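Local coordinates for protein mosquitocidal toxin (Lysinibacillus sphaericus, PDB 2VSE) that probably kills mosquito larvae by ADP-ribosylating target-cell proteins with an enzymatic domain that is accompanied by four ricin-B-type lectin domains, at residues S315-Y320 against N355-I360; D775-Y780 against R795-T800. All coordinates share one frame; numbering follows the deposited sequence.

Contact 1: residues S315-Y320 against N355-I360; sequences SKKNAY and NQYWTI
Tyr320 and Trp358 form a single antiparallel hydrogen-bonded pair within a ricin-B-like beta-trefoil domain. Tyr320 N donates to Trp358 O at 2.7 Å, and Trp358 N returns a bond to Tyr320 O at 3.0 Å, the latter in the carbonyl plane. Tyr320 O also receives the CA-H of Tyr357.

Two aromatic rings are each covered by an aliphatic chain crossing at about a right angle. Lys317, bent at chi3 and chi4, lays its CE over the centre of the Tyr357 ring, 3.5 Å from the centroid. Its NZ stands farther out, 4.7 Å from the same Tyr357 centroid but still over the face, a cation-pi contact; NZ is also hydrogen-bonded to Asn354. On the Tyr320 ring, Ile360 CD1 sits over one face toward the rim, while Trp358 O lies at the ring edge. With CG beside the backbone N (chi1 -55°), the Tyr320 ring extends past Trp358 O toward Ile360, bringing its CD2 to 3.6 Å from Ile360 CG1.

Water extends the pairing. One molecule donates to Asn318 O and accepts weakly from Ile360 N; a second lies 2.7 Å from Tyr320 OH and donates to Ile360 O. The phenol also bonds Ile268 N.

The type I turn from Ser315 to Asn318 runs into a G1 beta bulge, in which Asn318 and Ala319 both face Asp314. Strand 319-324 is an outermost strand of its four-stranded sheet, beside 309-314, and the pair links it to strand 358-362, which is itself paired with 368-372.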
loop_
_atom_site.group_PDB
_atom_site.type_symbol
_atom_site.label_atom_id
_atom_site.label_comp_id
_atom_site.label_asym_id
_atom_site.label_seq_id
_atom_site.Cartn_x
_atom_site.Cartn_y
_atom_site.Cartn_z
ATOM N N SER A 315 33.773 11.578 -20.904
ATOM C CA SER A 315 34.704 11.785 -19.785
ATOM C C SER A 315 35.744 12.853 -20.094
ATOM O O SER A 315 35.886 13.829 -19.352
ATOM C CB SER A 315 35.451 10.487 -19.436
ATOM O OG SER A 315 34.575 9.491 -18.947
ATOM N N LYS A 316 36.469 12.650 -21.193
ATOM C CA LYS A 316 37.615 13.472 -21.534
ATOM C C LYS A 316 37.265 14.956 -21.666
ATOM O O LYS A 316 38.076 15.826 -21.321
ATOM C CB LYS A 316 38.268 12.954 -22.827
ATOM C CG LYS A 316 39.220 11.739 -22.642
ATOM C CD LYS A 316 39.475 10.975 -23.966
ATOM C CE LYS A 316 38.189 10.260 -24.468
ATOM N NZ LYS A 316 38.322 9.708 -25.856
ATOM N N LYS A 317 36.057 15.232 -22.149
ATOM C CA LYS A 317 35.639 16.588 -22.466
ATOM C C LYS A 317 34.740 17.178 -21.395
ATOM O O LYS A 317 34.391 18.357 -21.454
ATOM C CB LYS A 317 34.892 16.587 -23.795
ATOM C CG LYS A 317 35.618 15.852 -24.902
ATOM C CD LYS A 317 34.690 15.582 -26.082
ATOM C CE LYS A 317 34.686 16.731 -27.073
ATOM N NZ LYS A 317 36.007 16.924 -27.715
ATOM N N ASN A 318 34.359 16.352 -20.422
ATOM C CA ASN A 318 33.365 16.731 -19.419
ATOM C C ASN A 318 32.159 17.461 -20.049
ATOM O O ASN A 318 31.780 18.555 -19.618
ATOM C CB ASN A 318 34.018 17.540 -18.286
ATOM C CG ASN A 318 33.041 17.880 -17.162
ATOM O OD1 ASN A 318 32.110 17.115 -16.860
ATOM N ND2 ASN A 318 33.239 19.041 -16.549
ATOM N N ALA A 319 31.586 16.845 -21.085
ATOM C CA ALA A 319 30.467 17.409 -21.839
ATOM C C ALA A 319 29.657 16.275 -22.446
ATOM O O ALA A 319 30.055 15.115 -22.382
ATOM C CB ALA A 319 30.972 18.347 -22.929
ATOM N N TYR A 320 28.524 16.610 -23.048
ATOM C CA TYR A 320 27.567 15.595 -23.460
ATOM C C TYR A 320 27.120 15.757 -24.902
ATOM O O TYR A 320 27.019 16.872 -25.410
ATOM C CB TYR A 320 26.317 15.622 -22.563
ATOM C CG TYR A 320 26.549 15.501 -21.074
ATOM C CD1 TYR A 320 26.218 14.335 -20.398
ATOM C CD2 TYR A 320 27.058 16.569 -20.333
ATOM C CE1 TYR A 320 26.398 14.223 -19.019
ATOM C CE2 TYR A 320 27.257 16.464 -18.967
ATOM C CZ TYR A 320 26.918 15.290 -18.312
ATOM O OH TYR A 320 27.121 15.178 -16.954
ATOM N N ASN A 355 30.845 21.868 -31.282
ATOM C CA ASN A 355 29.541 22.545 -31.309
ATOM C C ASN A 355 28.309 21.633 -31.146
ATOM O O ASN A 355 27.176 22.114 -31.055
ATOM C CB ASN A 355 29.416 23.504 -32.506
ATOM C CG ASN A 355 29.391 22.793 -33.851
ATOM O OD1 ASN A 355 28.889 21.675 -33.982
ATOM N ND2 ASN A 355 29.924 23.462 -34.870
ATOM N N GLN A 356 28.544 20.321 -31.091
ATOM C CA GLN A 356 27.482 19.363 -30.752
ATOM C C GLN A 356 27.722 18.778 -29.370
ATOM O O GLN A 356 27.169 17.744 -29.020
ATOM C CB GLN A 356 27.383 18.242 -31.781
ATOM C CG GLN A 356 27.292 18.722 -33.217
ATOM C CD GLN A 356 27.326 17.578 -34.197
ATOM O OE1 GLN A 356 28.313 16.846 -34.283
ATOM N NE2 GLN A 356 26.237 17.409 -34.943
ATOM N N TYR A 357 28.570 19.437 -28.593
ATOM C CA TYR A 357 28.788 19.057 -27.210
ATOM C C TYR A 357 28.268 20.149 -26.300
ATOM O O TYR A 357 28.343 21.344 -26.629
ATOM C CB TYR A 357 30.267 18.813 -26.925
ATOM C CG TYR A 357 30.805 17.499 -27.439
ATOM C CD1 TYR A 357 30.820 16.366 -26.623
ATOM C CD2 TYR A 357 31.325 17.388 -28.735
ATOM C CE1 TYR A 357 31.331 15.151 -27.085
ATOM C CE2 TYR A 357 31.835 16.175 -29.203
ATOM C CZ TYR A 357 31.837 15.069 -28.370
ATOM O OH TYR A 357 32.327 13.875 -28.817
ATOM N N TRP A 358 27.744 19.730 -25.156
ATOM C CA TRP A 358 27.124 20.639 -24.219
ATOM C C TRP A 358 27.615 20.283 -22.841
ATOM O O TRP A 358 27.642 19.107 -22.498
ATOM C CB TRP A 358 25.599 20.499 -24.297
ATOM C CG TRP A 358 25.087 20.756 -25.671
ATOM C CD1 TRP A 358 24.932 19.844 -26.660
ATOM C CD2 TRP A 358 24.702 22.020 -26.220
ATOM N NE1 TRP A 358 24.466 20.453 -27.802
ATOM C CE2 TRP A 358 24.309 21.789 -27.559
ATOM C CE3 TRP A 358 24.640 23.326 -25.710
ATOM C CZ2 TRP A 358 23.873 22.818 -28.404
ATOM C CZ3 TRP A 358 24.193 24.346 -26.545
ATOM C CH2 TRP A 358 23.817 24.084 -27.879
ATOM N N THR A 359 28.038 21.276 -22.063
ATOM C CA THR A 359 28.256 21.046 -20.640
ATOM C C THR A 359 26.916 21.280 -19.955
ATOM O O THR A 359 26.127 22.137 -20.376
ATOM C CB THR A 359 29.330 21.961 -20.015
ATOM O OG1 THR A 359 28.938 23.325 -20.170
ATOM C CG2 THR A 359 30.713 21.732 -20.646
ATOM N N ILE A 360 26.658 20.497 -18.917
ATOM C CA ILE A 360 25.390 20.524 -18.210
ATOM C C ILE A 360 25.676 20.812 -16.739
ATOM O O ILE A 360 26.222 19.966 -16.029
ATOM C CB ILE A 360 24.660 19.178 -18.372
ATOM C CG1 ILE A 360 24.407 18.885 -19.863
ATOM C CG2 ILE A 360 23.369 19.170 -17.562
ATOM C CD1 ILE A 360 23.622 17.582 -20.154
HETATM O O HOH W 1 29.480 18.818 -18.300
HETATM O O HOH W 2 27.604 17.444 -15.572
#

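Contact 2: residues D775-Y780 against R795-T800; sequences DDLRSY and RNAFDT
The guanidinium of Arg778 lies flat on the ring of Phe798 where two loops of a ricin-B-like beta-trefoil domain meet. The planes are 24° apart and the centres 4.2 Å, a stacked cation-pi pair. The two side chains run side by side in the same direction: Arg778 CG packs 3.7 Å from Phe798 CG, and the extended chain from CG to NE carries NH2 to CE2 and CZ at the ring's far end. Phe798 CG is anti to the backbone N (chi1 179°), which sends the ring out alongside the arginine, while Leu777 CB meets the ring edge.

Next to this stack, Ala797 N donates to Tyr780 O at 2.9 Å from above the carbonyl plane, and the CB atoms of Tyr780 and Ala797 touch at 3.6 Å. Asn796 ND2 donates to Arg778 O at 3.3 Å, close to the Asn796 amide plane but from well above the Arg778 carbonyl plane.

Each loop is shaped by a side chain of its own. Asp776 OD1 accepts from Arg778 N in an Asx turn at the start of the 3-10 segment 777-779, and its OD2 is held by Tyr758. At the end of strand 791-796, Asn796 uses both ends of its amide: while ND2 bonds across, OD1 accepts from Asp799 N at 3.2 Å, an Asx motif, and, weakly, from Phe798 N at 2.9 Å.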
loop_
_atom_site.group_PDB
_atom_site.type_symbol
_atom_site.label_atom_id
_atom_site.label_comp_id
_atom_site.label_asym_id
_atom_site.label_seq_id
_atom_site.Cartn_x
_atom_site.Cartn_y
_atom_site.Cartn_z
ATOM N N ASP A 775 -10.563 -31.205 29.159
ATOM C CA ASP A 775 -11.860 -31.001 28.532
ATOM C C ASP A 775 -12.840 -30.203 29.401
ATOM O O ASP A 775 -13.992 -30.016 29.019
ATOM C CB ASP A 775 -12.474 -32.339 28.117
ATOM C CG ASP A 775 -11.815 -32.929 26.862
ATOM O OD1 ASP A 775 -11.411 -32.143 25.968
ATOM O OD2 ASP A 775 -11.710 -34.184 26.766
ATOM N N ASP A 776 -12.391 -29.716 30.555
ATOM C CA ASP A 776 -13.279 -28.979 31.469
ATOM C C ASP A 776 -13.553 -27.542 30.970
ATOM O O ASP A 776 -12.773 -26.617 31.207
ATOM C CB ASP A 776 -12.701 -28.975 32.891
ATOM C CG ASP A 776 -13.678 -28.450 33.958
ATOM O OD1 ASP A 776 -14.687 -27.774 33.658
ATOM O OD2 ASP A 776 -13.408 -28.705 35.145
ATOM N N LEU A 777 -14.683 -27.374 30.287
ATOM C CA LEU A 777 -15.032 -26.090 29.672
ATOM C C LEU A 777 -15.106 -24.928 30.661
ATOM O O LEU A 777 -14.989 -23.766 30.267
ATOM C CB LEU A 777 -16.320 -26.192 28.842
ATOM C CG LEU A 777 -16.257 -27.073 27.576
ATOM C CD1 LEU A 777 -17.577 -27.049 26.822
ATOM C CD2 LEU A 777 -15.096 -26.685 26.635
ATOM N N ARG A 778 -15.264 -25.225 31.948
ATOM C CA ARG A 778 -15.250 -24.151 32.942
ATOM C C ARG A 778 -13.897 -23.438 33.040
ATOM O O ARG A 778 -13.843 -22.309 33.524
ATOM C CB ARG A 778 -15.691 -24.632 34.324
ATOM C CG ARG A 778 -17.135 -25.100 34.426
ATOM C CD ARG A 778 -17.429 -25.527 35.854
ATOM N NE ARG A 778 -18.756 -26.104 35.971
ATOM C CZ ARG A 778 -19.813 -25.459 36.460
ATOM N NH1 ARG A 778 -19.693 -24.196 36.901
ATOM N NH2 ARG A 778 -20.990 -26.077 36.519
ATOM N N SER A 779 -12.822 -24.097 32.608
ATOM C CA SER A 779 -11.489 -23.509 32.606
ATOM C C SER A 779 -11.090 -22.870 31.252
ATOM O O SER A 779 -9.959 -22.375 31.105
ATOM C CB SER A 779 -10.459 -24.560 33.007
ATOM O OG SER A 779 -10.330 -25.538 32.003
ATOM N N TYR A 780 -12.015 -22.883 30.284
ATOM C CA TYR A 780 -11.764 -22.350 28.945
ATOM C C TYR A 780 -12.426 -21.006 28.741
ATOM O O TYR A 780 -13.536 -20.780 29.201
ATOM C CB TYR A 780 -12.218 -23.335 27.872
ATOM C CG TYR A 780 -11.192 -24.410 27.636
ATOM C CD1 TYR A 780 -10.088 -24.182 26.812
ATOM C CD2 TYR A 780 -11.307 -25.656 28.263
ATOM C CE1 TYR A 780 -9.135 -25.158 26.620
ATOM C CE2 TYR A 780 -10.368 -26.641 28.067
ATOM C CZ TYR A 780 -9.280 -26.387 27.250
ATOM O OH TYR A 780 -8.343 -27.365 27.055
ATOM N N ARG A 795 -14.868 -14.417 27.670
ATOM C CA ARG A 795 -16.140 -15.089 27.827
ATOM C C ARG A 795 -15.919 -16.563 28.126
ATOM O O ARG A 795 -15.093 -17.217 27.480
ATOM C CB ARG A 795 -16.923 -14.915 26.536
ATOM C CG ARG A 795 -18.229 -15.643 26.429
ATOM C CD ARG A 795 -18.667 -15.621 24.969
ATOM N NE ARG A 795 -18.751 -14.259 24.440
ATOM C CZ ARG A 795 -19.714 -13.393 24.765
ATOM N NH1 ARG A 795 -20.684 -13.738 25.621
ATOM N NH2 ARG A 795 -19.715 -12.179 24.232
ATOM N N ASN A 796 -16.669 -17.088 29.090
ATOM C CA ASN A 796 -16.518 -18.470 29.486
ATOM C C ASN A 796 -16.989 -19.441 28.415
ATOM O O ASN A 796 -17.939 -19.144 27.704
ATOM C CB ASN A 796 -17.274 -18.726 30.781
ATOM C CG ASN A 796 -16.951 -20.067 31.365
ATOM O OD1 ASN A 796 -17.809 -20.933 31.439
ATOM N ND2 ASN A 796 -15.688 -20.264 31.745
ATOM N N ALA A 797 -16.347 -20.608 28.328
ATOM C CA ALA A 797 -16.721 -21.618 27.344
ATOM C C ALA A 797 -17.808 -22.593 27.847
ATOM O O ALA A 797 -18.540 -23.199 27.056
ATOM C CB ALA A 797 -15.497 -22.367 26.889
ATOM N N PHE A 798 -17.917 -22.748 29.159
ATOM C CA PHE A 798 -18.918 -23.649 29.709
ATOM C C PHE A 798 -20.306 -23.057 29.501
ATOM O O PHE A 798 -21.254 -23.749 29.109
ATOM C CB PHE A 798 -18.675 -23.926 31.203
ATOM C CG PHE A 798 -19.697 -24.844 31.812
ATOM C CD1 PHE A 798 -19.597 -26.233 31.642
ATOM C CD2 PHE A 798 -20.783 -24.327 32.517
ATOM C CE1 PHE A 798 -20.569 -27.110 32.187
ATOM C CE2 PHE A 798 -21.748 -25.178 33.063
ATOM C CZ PHE A 798 -21.641 -26.584 32.896
ATOM N N ASP A 799 -20.423 -21.774 29.807
ATOM C CA ASP A 799 -21.654 -21.043 29.606
ATOM C C ASP A 799 -21.275 -19.725 28.957
ATOM O O ASP A 799 -20.705 -18.851 29.607
ATOM C CB ASP A 799 -22.381 -20.795 30.936
ATOM C CG ASP A 799 -23.766 -20.194 30.739
ATOM O OD1 ASP A 799 -23.960 -19.442 29.769
ATOM O OD2 ASP A 799 -24.676 -20.479 31.548
ATOM N N THR A 800 -21.598 -19.587 27.675
ATOM C CA THR A 800 -21.098 -18.482 26.872
ATOM C C THR A 800 -21.852 -17.179 27.115
ATOM O O THR A 800 -21.625 -16.197 26.414
ATOM C CB THR A 800 -21.216 -18.794 25.383
ATOM O OG1 THR A 800 -22.579 -19.125 25.087
ATOM C CG2 THR A 800 -20.296 -19.958 25.008
#

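How the contacts relate
Contacts 1 and 2 belong to different ricin-B-like domains, on opposite sides of the chain's centre, with nearest atoms about 68 Å apart; they share no strand or sheet. Both are partly buried, combining buried backbone pairing with more exposed side chains at the margin. In contact 1 a strand-to-strand bridge supplies reciprocal backbone bonds, supplemented by waters. Contact 2 instead joins a 3-10 turn to the loop after a strand, with a backbone bond from Ala797 N to Tyr780 O, a side-chain amide bonding across and a carboxylate bracing its own turn. Each has a cation over an aromatic face, but a lysine chain crosses the tyrosine in one, whereas a guanidinium stacks on phenylalanine in the other.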